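Uncharacterized esterase YxiM (Bacillus subtilis, PDB 2O14) is an uncharacterised esterase that probably hydrolyses ester bonds with the serine-based machinery of the GDSL lipolytic enzyme family. Local coordinates at residues D242-P245 against K246-E249; I211-G214 against F215-G219; A321-T324 against S325-P328; K183-G186 against W187-L191; L302-A305 against E306-T310. One frame throughout, in Å; residues are numbered along the deposited sequence.

All five contacts lie in the GDSL-type hydrolase part of the chain, built on the parallel sheet 201-204, 164-169, 233-237, 271-275, 311-313. Along the sequence the order is contact 4, contact 2, contact 1, contact 5, contact 3. Contacts 1 and 2 touch, their centres 13 Å apart, since the start of helix 212-217 meets the loop after strand 233-237. Contact 4 follows the strand that leads to the predicted nucleophile. Contact 5 closes helix 298-307 and contact 3 closes helix 315-326, with centres 28 Å apart. The five thus mark helix ends and turns set around the sheet, with contact 4 nearest the predicted active site.

Contact 1: D242-P245 against K246-E249; sequences DTNP and KHKE
Asp242 and Glu249 bring their CA atoms within 6.3 Å of each other, because the chain doubles back at Pro245-Lys246 and the directions of 242-245 and 246-249 differ by 128°. Asp242 closes the Gly-x-Asn-Asp block of SGNH hydrolases, and this loop leads from strand 233-237 to helix 251-266. The Asp242 side chain runs beside that of Glu249, pointing the same way, with the carboxylate planes 34° apart. Asp242 OD2 and Glu249 OE2 are 2.5 Å apart, close enough that one of the acids probably holds a proton. OD2 also accepts the amide of Ala212 at the start of helix 212-217. At the bend, Asn244 OD1 takes the amide of Lys246 at 3.1 Å in an Asx turn, the bond fairly straight (161°). Lys248 N follows with a bond of 2.8 Å to Pro245 O, approaching from above the carbonyl plane. CG of Lys246 rests over the centre of the His247 ring, while Asn244 CB comes obliquely to its CD2 at 3.8 Å. A water between Asp242 O and Asn244 O accepts from Glu249 N; another links the Asn244 and His247 side chains, 3.1 Å from His247 NE2 and accepting weakly from Asn244 ND2.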
loop_
_atom_site.group_PDB
_atom_site.type_symbol
_atom_site.label_atom_id
_atom_site.label_comp_id
_atom_site.label_asym_id
_atom_site.label_seq_id
_atom_site.Cartn_x
_atom_site.Cartn_y
_atom_site.Cartn_z
ATOM N N ASP A 242 -13.212 9.094 -8.229
ATOM C CA ASP A 242 -13.016 10.125 -9.230
ATOM C C ASP A 242 -14.324 10.687 -9.785
ATOM O O ASP A 242 -14.367 11.836 -10.234
ATOM C CB ASP A 242 -12.162 9.572 -10.369
ATOM C CG ASP A 242 -10.833 9.023 -9.880
ATOM O OD1 ASP A 242 -10.830 7.982 -9.193
ATOM O OD2 ASP A 242 -9.792 9.645 -10.169
ATOM N N THR A 243 -15.389 9.888 -9.749
ATOM C CA THR A 243 -16.678 10.327 -10.272
ATOM C C THR A 243 -17.463 11.196 -9.292
ATOM O O THR A 243 -18.468 11.806 -9.664
ATOM C CB THR A 243 -17.564 9.127 -10.690
ATOM O OG1 THR A 243 -17.794 8.278 -9.559
ATOM C CG2 THR A 243 -16.888 8.328 -11.800
ATOM N N ASN A 244 -17.010 11.246 -8.043
ATOM C CA ASN A 244 -17.666 12.064 -7.027
ATOM C C ASN A 244 -17.427 13.533 -7.396
ATOM O O ASN A 244 -16.285 13.962 -7.563
ATOM C CB ASN A 244 -17.065 11.775 -5.651
ATOM C CG ASN A 244 -17.866 12.395 -4.515
ATOM O OD1 ASN A 244 -18.406 13.500 -4.637
ATOM N ND2 ASN A 244 -17.931 11.688 -3.393
ATOM N N PRO A 245 -18.505 14.322 -7.524
ATOM C CA PRO A 245 -18.439 15.746 -7.876
ATOM C C PRO A 245 -17.582 16.628 -6.964
ATOM O O PRO A 245 -16.981 17.594 -7.431
ATOM C CB PRO A 245 -19.908 16.184 -7.848
ATOM C CG PRO A 245 -20.653 14.923 -8.158
ATOM C CD PRO A 245 -19.904 13.890 -7.355
ATOM N N LYS A 246 -17.528 16.310 -5.673
ATOM C CA LYS A 246 -16.760 17.137 -4.744
ATOM C C LYS A 246 -15.288 17.329 -5.119
ATOM O O LYS A 246 -14.696 18.354 -4.786
ATOM C CB LYS A 246 -16.858 16.587 -3.317
ATOM C CG LYS A 246 -16.136 15.273 -3.082
ATOM C CD LYS A 246 -16.177 14.922 -1.604
ATOM C CE LYS A 246 -15.413 13.646 -1.296
ATOM N NZ LYS A 246 -15.421 13.359 0.169
ATOM N N HIS A 247 -14.707 16.355 -5.813
ATOM C CA HIS A 247 -13.306 16.436 -6.224
ATOM C C HIS A 247 -13.158 17.307 -7.465
ATOM O O HIS A 247 -12.052 17.713 -7.821
ATOM C CB HIS A 247 -12.747 15.039 -6.531
ATOM C CG HIS A 247 -12.847 14.080 -5.385
ATOM N ND1 HIS A 247 -12.235 14.304 -4.169
ATOM C CD2 HIS A 247 -13.491 12.895 -5.267
ATOM C CE1 HIS A 247 -12.498 13.298 -3.354
ATOM N NE2 HIS A 247 -13.259 12.429 -3.997
ATOM N N LYS A 248 -14.280 17.582 -8.123
ATOM C CA LYS A 248 -14.288 18.400 -9.329
ATOM C C LYS A 248 -13.241 17.900 -10.320
ATOM O O LYS A 248 -12.469 18.676 -10.873
ATOM C CB LYS A 248 -14.034 19.866 -8.960
ATOM C CG LYS A 248 -15.037 20.395 -7.933
ATOM C CD LYS A 248 -14.675 21.777 -7.411
ATOM C CE LYS A 248 -15.010 22.864 -8.413
ATOM N NZ LYS A 248 -16.471 22.902 -8.713
ATOM N N GLU A 249 -13.214 16.584 -10.522
ATOM C CA GLU A 249 -12.270 15.973 -11.450
ATOM C C GLU A 249 -13.048 15.342 -12.597
ATOM O O GLU A 249 -13.537 14.218 -12.479
ATOM C CB GLU A 249 -11.431 14.905 -10.743
ATOM C CG GLU A 249 -10.475 14.181 -11.678
ATOM C CD GLU A 249 -9.822 12.968 -11.039
ATOM O OE1 GLU A 249 -8.768 13.119 -10.385
ATOM O OE2 GLU A 249 -10.377 11.862 -11.184
HETATM O O HOH W 1 -14.972 14.486 -9.628
HETATM O O HOH W 2 -15.305 10.219 -3.365
#

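Contact 2: I211-G214 against F215-G219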
loop_
_atom_site.group_PDB
_atom_site.type_symbol
_atom_site.label_atom_id
_atom_site.label_comp_id
_atom_site.label_asym_id
_atom_site.label_seq_id
_atom_site.Cartn_x
_atom_site.Cartn_y
_atom_site.Cartn_z
ATOM N N ILE A 211 -8.259 9.305 -5.483
ATOM C CA ILE A 211 -8.599 9.580 -6.875
ATOM C C ILE A 211 -7.269 9.672 -7.626
ATOM O O ILE A 211 -6.206 9.659 -7.005
ATOM C CB ILE A 211 -9.353 10.927 -7.008
ATOM C CG1 ILE A 211 -8.509 12.053 -6.407
ATOM C CG2 ILE A 211 -10.709 10.855 -6.284
ATOM C CD1 ILE A 211 -9.129 13.440 -6.560
ATOM N N ALA A 212 -7.322 9.777 -8.949
ATOM C CA ALA A 212 -6.108 9.863 -9.758
ATOM C C ALA A 212 -5.225 11.066 -9.420
ATOM O O ALA A 212 -4.009 10.929 -9.266
ATOM C CB ALA A 212 -6.474 9.897 -11.248
ATOM N N ARG A 213 -5.832 12.246 -9.320
ATOM C CA ARG A 213 -5.077 13.463 -9.027
ATOM C C ARG A 213 -4.291 13.311 -7.726
ATOM O O ARG A 213 -3.097 13.600 -7.682
ATOM C CB ARG A 213 -6.022 14.665 -8.919
ATOM C CG ARG A 213 -5.323 16.016 -8.897
ATOM C CD ARG A 213 -6.266 17.096 -8.405
ATOM N NE ARG A 213 -7.429 17.287 -9.269
ATOM C CZ ARG A 213 -8.681 17.376 -8.824
ATOM N NH1 ARG A 213 -9.682 17.568 -9.674
ATOM N NH2 ARG A 213 -8.938 17.244 -7.528
ATOM N N GLY A 214 -4.970 12.855 -6.677
ATOM C CA GLY A 214 -4.324 12.670 -5.388
ATOM C C GLY A 214 -3.215 11.629 -5.401
ATOM O O GLY A 214 -2.143 11.848 -4.844
ATOM N N PHE A 215 -3.468 10.489 -6.030
ATOM C CA PHE A 215 -2.469 9.437 -6.097
ATOM C C PHE A 215 -1.218 9.989 -6.771
ATOM O O PHE A 215 -0.095 9.704 -6.358
ATOM C CB PHE A 215 -3.016 8.241 -6.888
ATOM C CG PHE A 215 -2.208 6.987 -6.724
ATOM C CD1 PHE A 215 -1.050 6.782 -7.466
ATOM C CD2 PHE A 215 -2.578 6.029 -5.780
ATOM C CE1 PHE A 215 -0.267 5.638 -7.266
ATOM C CE2 PHE A 215 -1.806 4.889 -5.574
ATOM C CZ PHE A 215 -0.648 4.691 -6.316
ATOM N N ARG A 216 -1.421 10.802 -7.799
ATOM C CA ARG A 216 -0.311 11.388 -8.535
ATOM C C ARG A 216 0.463 12.452 -7.771
ATOM O O ARG A 216 1.692 12.391 -7.661
ATOM C CB ARG A 216 -0.809 12.009 -9.840
ATOM C CG ARG A 216 0.280 12.713 -10.638
ATOM C CD ARG A 216 -0.276 13.294 -11.921
ATOM N NE ARG A 216 0.772 13.834 -12.782
ATOM C CZ ARG A 216 1.396 14.994 -12.579
ATOM N NH1 ARG A 216 1.080 15.756 -11.538
ATOM N NH2 ARG A 216 2.344 15.390 -13.419
ATOM N N ASN A 217 -0.270 13.414 -7.229
ATOM C CA ASN A 217 0.339 14.552 -6.549
ATOM C C ASN A 217 0.699 14.490 -5.069
ATOM O O ASN A 217 1.599 15.210 -4.632
ATOM C CB ASN A 217 -0.546 15.775 -6.774
ATOM C CG ASN A 217 -0.806 16.034 -8.242
ATOM O OD1 ASN A 217 -1.733 16.761 -8.601
ATOM N ND2 ASN A 217 0.017 15.447 -9.101
ATOM N N ASP A 218 0.032 13.640 -4.294
ATOM C CA ASP A 218 0.309 13.633 -2.862
ATOM C C ASP A 218 1.241 12.587 -2.250
ATOM O O ASP A 218 1.164 12.323 -1.053
ATOM C CB ASP A 218 -1.023 13.692 -2.094
ATOM C CG ASP A 218 -1.820 14.963 -2.417
ATOM O OD1 ASP A 218 -1.204 16.043 -2.470
ATOM O OD2 ASP A 218 -3.052 14.898 -2.618
ATOM N N GLY A 219 2.127 12.004 -3.055
ATOM C CA GLY A 219 3.080 11.048 -2.502
ATOM C C GLY A 219 3.065 9.599 -2.956
ATOM O O GLY A 219 4.127 8.972 -3.054
#
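Ile211-Gly214 meets Phe215-Asp218 in a local contact along and just beyond helix 212-217, the short helix that follows strand 201-204 in the SGNH hydrolase fold and packs against helix 251-266. Ile211 occupies the N-cap position. Its carbonyl opens a run of four i to i+4 backbone bonds, from Phe215 N to Ile211 O at 3.0 Å through to Asp218 N to Gly214 O at 2.9 Å. Each carbonyl is also brushed by CB of the residue that donates to it, as where Asn217 CB lies 3.5 Å from Arg213 O. The Asn217 side chain crosses the Arg213 chain at a slant. Gly214 has no side chain, and the carboxylate of Asp218 reaches back toward it, with OD2 3.8 Å from Gly214 CA. Phe215 turns its ring away, CG anti to the backbone N (chi1 -165°), to meet Met261 and Ile224. Arg213 pairs with Glu253 and Arg216 with Asp260, two salt bridges to helix 251-266. The first amides of the helix are taken by acids of the neighbouring loop: Ala212 N donates to Asp242 and Arg213 N to Glu249. With its positive dipole end turned to them, the helix start would probably favour whatever negative charge this close acid pair keeps.

Contact 3: A321-T324 against S325-P328; sequences AYFT and SIGP
Tyr322 O is gripped from several sides: Ser325 OG donates to it at 2.8 Å, and the amides of Ser325 and Ile326 add weak bonds. The serine hydroxyl gets there because OG sits between its own backbone N and carbonyl carbon (chi1 75°), folded back over the preceding turn. The next carbonyl is shared too. Phe323 O takes Gly327 N at 2.9 Å nearly in line with the C=O, and Ile326 N at 3.2 Å from well above the carbonyl plane. These bonds lie in the last turn of helix 315-326, which follows the last strand of the parallel sheet in the SGNH hydrolase domain. Gly327, with phi of 92°, breaks from helical geometry and stands at the N-cap of helix 328-332. Ile326 packs mainly on Tyr322. Its CG2 lies over one face of that ring, 4.2 Å from the Tyr322 centroid and 21° off the normal, a CH-pi contact displaced toward the rim. The other branch carries Ile326 CD1 to Tyr322 CE1 at 3.8 Å, and only loosely, 4.5 Å from Phe323 CD1, to the edge of the Phe323 ring. Tyr322 also forms a cation-pi pair with Arg353 of helix 345-361, and Phe323 meets the ring of His290. Thr324 OG1 accepts from the amide of His290.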
loop_
_atom_site.group_PDB
_atom_site.type_symbol
_atom_site.label_atom_id
_atom_site.label_comp_id
_atom_site.label_asym_id
_atom_site.label_seq_id
_atom_site.Cartn_x
_atom_site.Cartn_y
_atom_site.Cartn_z
ATOM N N ALA A 321 -19.542 -10.834 -14.572
ATOM C CA ALA A 321 -19.864 -12.165 -15.077
ATOM C C ALA A 321 -19.906 -13.138 -13.896
ATOM O O ALA A 321 -20.780 -14.002 -13.820
ATOM C CB ALA A 321 -18.818 -12.614 -16.101
ATOM N N TYR A 322 -18.967 -12.983 -12.968
ATOM C CA TYR A 322 -18.922 -13.853 -11.799
ATOM C C TYR A 322 -20.118 -13.620 -10.874
ATOM O O TYR A 322 -20.677 -14.572 -10.326
ATOM C CB TYR A 322 -17.621 -13.641 -11.023
ATOM C CG TYR A 322 -17.506 -14.510 -9.794
ATOM C CD1 TYR A 322 -17.557 -13.956 -8.517
ATOM C CD2 TYR A 322 -17.354 -15.889 -9.907
ATOM C CE1 TYR A 322 -17.458 -14.757 -7.380
ATOM C CE2 TYR A 322 -17.255 -16.699 -8.778
ATOM C CZ TYR A 322 -17.307 -16.124 -7.518
ATOM O OH TYR A 322 -17.205 -16.925 -6.401
ATOM N N PHE A 323 -20.510 -12.361 -10.699
ATOM C CA PHE A 323 -21.648 -12.058 -9.839
ATOM C C PHE A 323 -22.916 -12.610 -10.483
ATOM O O PHE A 323 -23.784 -13.152 -9.800
ATOM C CB PHE A 323 -21.801 -10.547 -9.625
ATOM C CG PHE A 323 -20.594 -9.887 -9.003
ATOM C CD1 PHE A 323 -19.862 -10.529 -8.005
ATOM C CD2 PHE A 323 -20.210 -8.609 -9.396
ATOM C CE1 PHE A 323 -18.760 -9.907 -7.406
ATOM C CE2 PHE A 323 -19.109 -7.974 -8.803
ATOM C CZ PHE A 323 -18.385 -8.628 -7.807
ATOM N N THR A 324 -23.019 -12.463 -11.801
ATOM C CA THR A 324 -24.174 -12.962 -12.532
ATOM C C THR A 324 -24.273 -14.481 -12.390
ATOM O O THR A 324 -25.371 -15.029 -12.336
ATOM C CB THR A 324 -24.087 -12.623 -14.042
ATOM O OG1 THR A 324 -24.209 -11.208 -14.228
ATOM C CG2 THR A 324 -25.199 -13.319 -14.816
ATOM N N SER A 325 -23.128 -15.153 -12.316
ATOM C CA SER A 325 -23.115 -16.609 -12.208
ATOM C C SER A 325 -23.401 -17.149 -10.810
ATOM O O SER A 325 -23.696 -18.337 -10.657
ATOM C CB SER A 325 -21.776 -17.169 -12.694
ATOM O OG SER A 325 -20.754 -16.954 -11.739
ATOM N N ILE A 326 -23.315 -16.298 -9.792
ATOM C CA ILE A 326 -23.576 -16.757 -8.432
ATOM C C ILE A 326 -24.872 -16.199 -7.850
ATOM O O ILE A 326 -25.338 -16.662 -6.808
ATOM C CB ILE A 326 -22.401 -16.422 -7.478
ATOM C CG1 ILE A 326 -22.228 -14.909 -7.350
ATOM C CG2 ILE A 326 -21.117 -17.068 -7.991
ATOM C CD1 ILE A 326 -21.132 -14.512 -6.379
ATOM N N GLY A 327 -25.455 -15.209 -8.525
ATOM C CA GLY A 327 -26.706 -14.631 -8.058
ATOM C C GLY A 327 -26.567 -13.427 -7.143
ATOM O O GLY A 327 -25.545 -13.262 -6.481
ATOM N N PRO A 328 -27.593 -12.564 -7.083
ATOM C CA PRO A 328 -27.600 -11.360 -6.245
ATOM C C PRO A 328 -27.378 -11.623 -4.757
ATOM O O PRO A 328 -26.634 -10.903 -4.096
ATOM C CB PRO A 328 -28.977 -10.761 -6.517
ATOM C CG PRO A 328 -29.233 -11.155 -7.932
ATOM C CD PRO A 328 -28.782 -12.597 -7.954
#

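Contact 4: K183-G186 against W187-L191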
loop_
_atom_site.group_PDB
_atom_site.type_symbol
_atom_site.label_atom_id
_atom_site.label_comp_id
_atom_site.label_asym_id
_atom_site.label_seq_id
_atom_site.Cartn_x
_atom_site.Cartn_y
_atom_site.Cartn_z
ATOM N N LYS A 183 -11.806 -7.930 8.449
ATOM C CA LYS A 183 -13.143 -8.258 7.968
ATOM C C LYS A 183 -13.326 -7.681 6.561
ATOM O O LYS A 183 -14.002 -8.266 5.715
ATOM C CB LYS A 183 -14.177 -7.664 8.927
ATOM C CG LYS A 183 -15.626 -7.970 8.598
ATOM C CD LYS A 183 -16.545 -7.231 9.562
ATOM C CE LYS A 183 -18.008 -7.540 9.294
ATOM N NZ LYS A 183 -18.905 -6.771 10.205
ATOM N N GLN A 184 -12.713 -6.525 6.331
ATOM C CA GLN A 184 -12.770 -5.853 5.041
ATOM C C GLN A 184 -11.395 -5.988 4.395
ATOM O O GLN A 184 -10.400 -6.224 5.085
ATOM C CB GLN A 184 -13.101 -4.370 5.232
ATOM C CG GLN A 184 -13.445 -3.634 3.941
ATOM C CD GLN A 184 -13.786 -2.171 4.173
ATOM O OE1 GLN A 184 -14.116 -1.768 5.290
ATOM N NE2 GLN A 184 -13.725 -1.372 3.111
ATOM N N ALA A 185 -11.336 -5.841 3.077
ATOM C CA ALA A 185 -10.066 -5.933 2.370
ATOM C C ALA A 185 -10.165 -5.443 0.926
ATOM O O ALA A 185 -11.237 -5.460 0.322
ATOM C CB ALA A 185 -9.558 -7.372 2.402
ATOM N N GLY A 186 -9.042 -4.982 0.387
ATOM C CA GLY A 186 -9.012 -4.528 -0.991
ATOM C C GLY A 186 -8.430 -5.707 -1.738
ATOM O O GLY A 186 -7.662 -6.462 -1.149
ATOM N N TRP A 187 -8.765 -5.893 -3.009
ATOM C CA TRP A 187 -8.226 -7.058 -3.702
ATOM C C TRP A 187 -6.713 -7.030 -3.865
ATOM O O TRP A 187 -6.097 -8.064 -4.103
ATOM C CB TRP A 187 -8.923 -7.295 -5.055
ATOM C CG TRP A 187 -8.677 -6.299 -6.156
ATOM C CD1 TRP A 187 -9.478 -5.251 -6.511
ATOM C CD2 TRP A 187 -7.612 -6.332 -7.115
ATOM N NE1 TRP A 187 -8.985 -4.637 -7.639
ATOM C CE2 TRP A 187 -7.840 -5.280 -8.029
ATOM C CE3 TRP A 187 -6.489 -7.153 -7.293
ATOM C CZ2 TRP A 187 -6.986 -5.027 -9.109
ATOM C CZ3 TRP A 187 -5.638 -6.901 -8.366
ATOM C CH2 TRP A 187 -5.893 -5.846 -9.259
ATOM N N GLY A 188 -6.109 -5.855 -3.719
ATOM C CA GLY A 188 -4.665 -5.772 -3.819
ATOM C C GLY A 188 -4.057 -6.445 -2.599
ATOM O O GLY A 188 -2.918 -6.911 -2.618
ATOM N N GLN A 189 -4.833 -6.498 -1.524
ATOM C CA GLN A 189 -4.385 -7.123 -0.288
ATOM C C GLN A 189 -4.417 -8.646 -0.426
ATOM O O GLN A 189 -3.694 -9.354 0.272
ATOM C CB GLN A 189 -5.287 -6.680 0.865
ATOM C CG GLN A 189 -5.050 -7.404 2.184
ATOM C CD GLN A 189 -6.008 -6.943 3.272
ATOM O OE1 GLN A 189 -6.080 -7.539 4.348
ATOM N NE2 GLN A 189 -6.748 -5.872 2.994
HETATM N N MSE A 190 -5.260 -9.142 -1.332
HETATM C CA MSE A 190 -5.390 -10.581 -1.557
HETATM C C MSE A 190 -4.560 -11.077 -2.735
HETATM O O MSE A 190 -4.436 -12.280 -2.957
HETATM C CB MSE A 190 -6.857 -10.954 -1.783
HETATM C CG MSE A 190 -7.429 -11.828 -0.687
HETATM SE SE MSE A 190 -7.399 -10.966 1.045
HETATM C CE MSE A 190 -9.218 -10.314 1.052
ATOM N N LEU A 191 -3.997 -10.144 -3.487
ATOM C CA LEU A 191 -3.174 -10.475 -4.639
ATOM C C LEU A 191 -2.081 -11.489 -4.305
ATOM O O LEU A 191 -1.903 -12.483 -5.015
ATOM C CB LEU A 191 -2.525 -9.208 -5.191
ATOM C CG LEU A 191 -2.654 -8.936 -6.686
ATOM C CD1 LEU A 191 -1.763 -7.749 -7.030
ATOM C CD2 LEU A 191 -2.252 -10.162 -7.500
#
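Ala185 points its methyl group at the turn that follows, where two longer side chains approach it from well-separated directions. Gln189 has CG anti to its backbone N (chi1 172°) and runs extended, so its terminal amide lies against Ala185, CD being 3.7 Å from Ala185 CB. Selenomethionine Met190 takes the other approach: its chain bends twice and folds the methyl CE back to Ala185 CB. The modelled separation of 3.3 Å is tighter than normal for carbons, so the exact placing of CE is doubtful. The backbone closes the same turn. Gln189 N donates to Gly186 O at 2.9 Å from above the carbonyl plane, and Gln189 CB is 3.1 Å from that oxygen; a weak Met190 N to Trp187 O bond follows. This is a short, weakly bonded helical turn, about 187-190, after strand 164-169 of the SGNH hydrolase fold, next to the predicted active site: the Gln184 side chain lies about 3 Å from that of His342 and about 5 Å from that of Ser171. Trp187 faces away from the Ala185 cluster, and its indole nitrogen is hydrogen-bonded to Gln237. Met190 also packs on Ala348 of helix 345-361.

Contact 5: L302-A305 against E306-T310; sequences LALA and EEEKT
Ala303 and Glu307, then Leu304 and Glu308, are joined by regular i to i+4 backbone bonds, N to O 2.8 Å in each, until the chain turns at Lys309 with phi of 53°. The end is a Schellman motif: Thr310 N reaches five residues back to Ala305 O at 2.9 Å, in the carbonyl plane and on a lone pair, while Lys309 N makes a weak bond to Glu306 O. It closes helix 298-307 of the beta-alpha-beta unit whose strands are 271-275 and 311-313, so the turn delivers the chain to the edge strand of the parallel sheet. Three glutamates lean back along the helix, each with CG anti to its carbonyl carbon and beside the backbone N. Glu306 lays CG 3.4 Å from Leu302 O. Glu307 runs alongside the previous turn, its OE2 3.4 Å from Ala303 CB, and Glu308 bends at chi2 with CB near Leu304 O. The carboxylates of Glu307 and Glu308 both form salt bridges to Arg259 of helix 251-266, with Lys255 the second partner of Glu307 and Arg263 that of Glu308, so charge ties the helix end to its neighbour. Leu304 and Ala305 face inward, toward Leu274 and Leu312. Thr310 returns over the last turn, where OG1 lies 3.3 Å from Ala305 CA and 3.6 Å from Ala305 CB.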
loop_
_atom_site.group_PDB
_atom_site.type_symbol
_atom_site.label_atom_id
_atom_site.label_comp_id
_atom_site.label_asym_id
_atom_site.label_seq_id
_atom_site.Cartn_x
_atom_site.Cartn_y
_atom_site.Cartn_z
ATOM N N LEU A 302 -10.496 2.206 -20.712
ATOM C CA LEU A 302 -10.345 1.349 -21.889
ATOM C C LEU A 302 -9.543 2.096 -22.955
ATOM O O LEU A 302 -8.605 1.555 -23.539
ATOM C CB LEU A 302 -11.715 0.964 -22.456
ATOM C CG LEU A 302 -12.676 0.239 -21.508
ATOM C CD1 LEU A 302 -14.030 0.087 -22.179
ATOM C CD2 LEU A 302 -12.107 -1.120 -21.126
ATOM N N ALA A 303 -9.919 3.347 -23.194
ATOM C CA ALA A 303 -9.244 4.174 -24.185
ATOM C C ALA A 303 -7.757 4.343 -23.870
ATOM O O ALA A 303 -6.907 4.209 -24.753
ATOM C CB ALA A 303 -9.919 5.537 -24.264
ATOM N N LEU A 304 -7.448 4.637 -22.609
ATOM C CA LEU A 304 -6.067 4.820 -22.176
ATOM C C LEU A 304 -5.213 3.578 -22.406
ATOM O O LEU A 304 -4.039 3.682 -22.752
ATOM C CB LEU A 304 -6.022 5.195 -20.692
ATOM C CG LEU A 304 -6.283 6.658 -20.329
ATOM C CD1 LEU A 304 -6.554 6.787 -18.833
ATOM C CD2 LEU A 304 -5.083 7.496 -20.740
ATOM N N ALA A 305 -5.801 2.403 -22.210
ATOM C CA ALA A 305 -5.060 1.160 -22.399
ATOM C C ALA A 305 -4.593 1.017 -23.848
ATOM O O ALA A 305 -3.477 0.564 -24.114
ATOM C CB ALA A 305 -5.930 -0.023 -22.006
ATOM N N GLU A 306 -5.455 1.417 -24.778
ATOM C CA GLU A 306 -5.166 1.337 -26.206
ATOM C C GLU A 306 -4.228 2.454 -26.648
ATOM O O GLU A 306 -3.253 2.212 -27.359
ATOM C CB GLU A 306 -6.472 1.422 -26.998
ATOM C CG GLU A 306 -7.507 0.399 -26.556
ATOM C CD GLU A 306 -8.884 0.661 -27.140
ATOM O OE1 GLU A 306 -9.431 1.762 -26.901
ATOM O OE2 GLU A 306 -9.420 -0.235 -27.832
ATOM N N GLU A 307 -4.532 3.673 -26.215
ATOM C CA GLU A 307 -3.737 4.848 -26.554
ATOM C C GLU A 307 -2.309 4.818 -26.004
ATOM O O GLU A 307 -1.362 5.192 -26.704
ATOM C CB GLU A 307 -4.439 6.105 -26.048
ATOM C CG GLU A 307 -5.716 6.443 -26.785
ATOM C CD GLU A 307 -6.514 7.515 -26.074
ATOM O OE1 GLU A 307 -5.894 8.458 -25.544
ATOM O OE2 GLU A 307 -7.758 7.421 -26.053
ATOM N N GLU A 308 -2.155 4.386 -24.754
ATOM C CA GLU A 308 -0.837 4.325 -24.121
ATOM C C GLU A 308 -0.224 2.931 -24.175
ATOM O O GLU A 308 0.855 2.696 -23.636
ATOM C CB GLU A 308 -0.927 4.794 -22.667
ATOM C CG GLU A 308 -1.407 6.229 -22.509
ATOM C CD GLU A 308 -0.583 7.216 -23.325
ATOM O OE1 GLU A 308 0.664 7.152 -23.254
ATOM O OE2 GLU A 308 -1.181 8.058 -24.031
ATOM N N LYS A 309 -0.924 2.006 -24.821
ATOM C CA LYS A 309 -0.447 0.638 -24.965
ATOM C C LYS A 309 -0.065 -0.020 -23.637
ATOM O O LYS A 309 1.083 -0.415 -23.430
ATOM C CB LYS A 309 0.748 0.613 -25.920
ATOM C CG LYS A 309 0.444 1.206 -27.283
ATOM C CD LYS A 309 1.672 1.211 -28.178
ATOM C CE LYS A 309 1.363 1.868 -29.515
ATOM N NZ LYS A 309 0.255 1.172 -30.230
ATOM N N THR A 310 -1.034 -0.139 -22.740
ATOM C CA THR A 310 -0.792 -0.770 -21.451
ATOM C C THR A 310 -1.572 -2.079 -21.428
ATOM O O THR A 310 -2.391 -2.327 -22.311
ATOM C CB THR A 310 -1.300 0.103 -20.291
ATOM O OG1 THR A 310 -2.735 0.097 -20.280
ATOM C CG2 THR A 310 -0.809 1.536 -20.446
#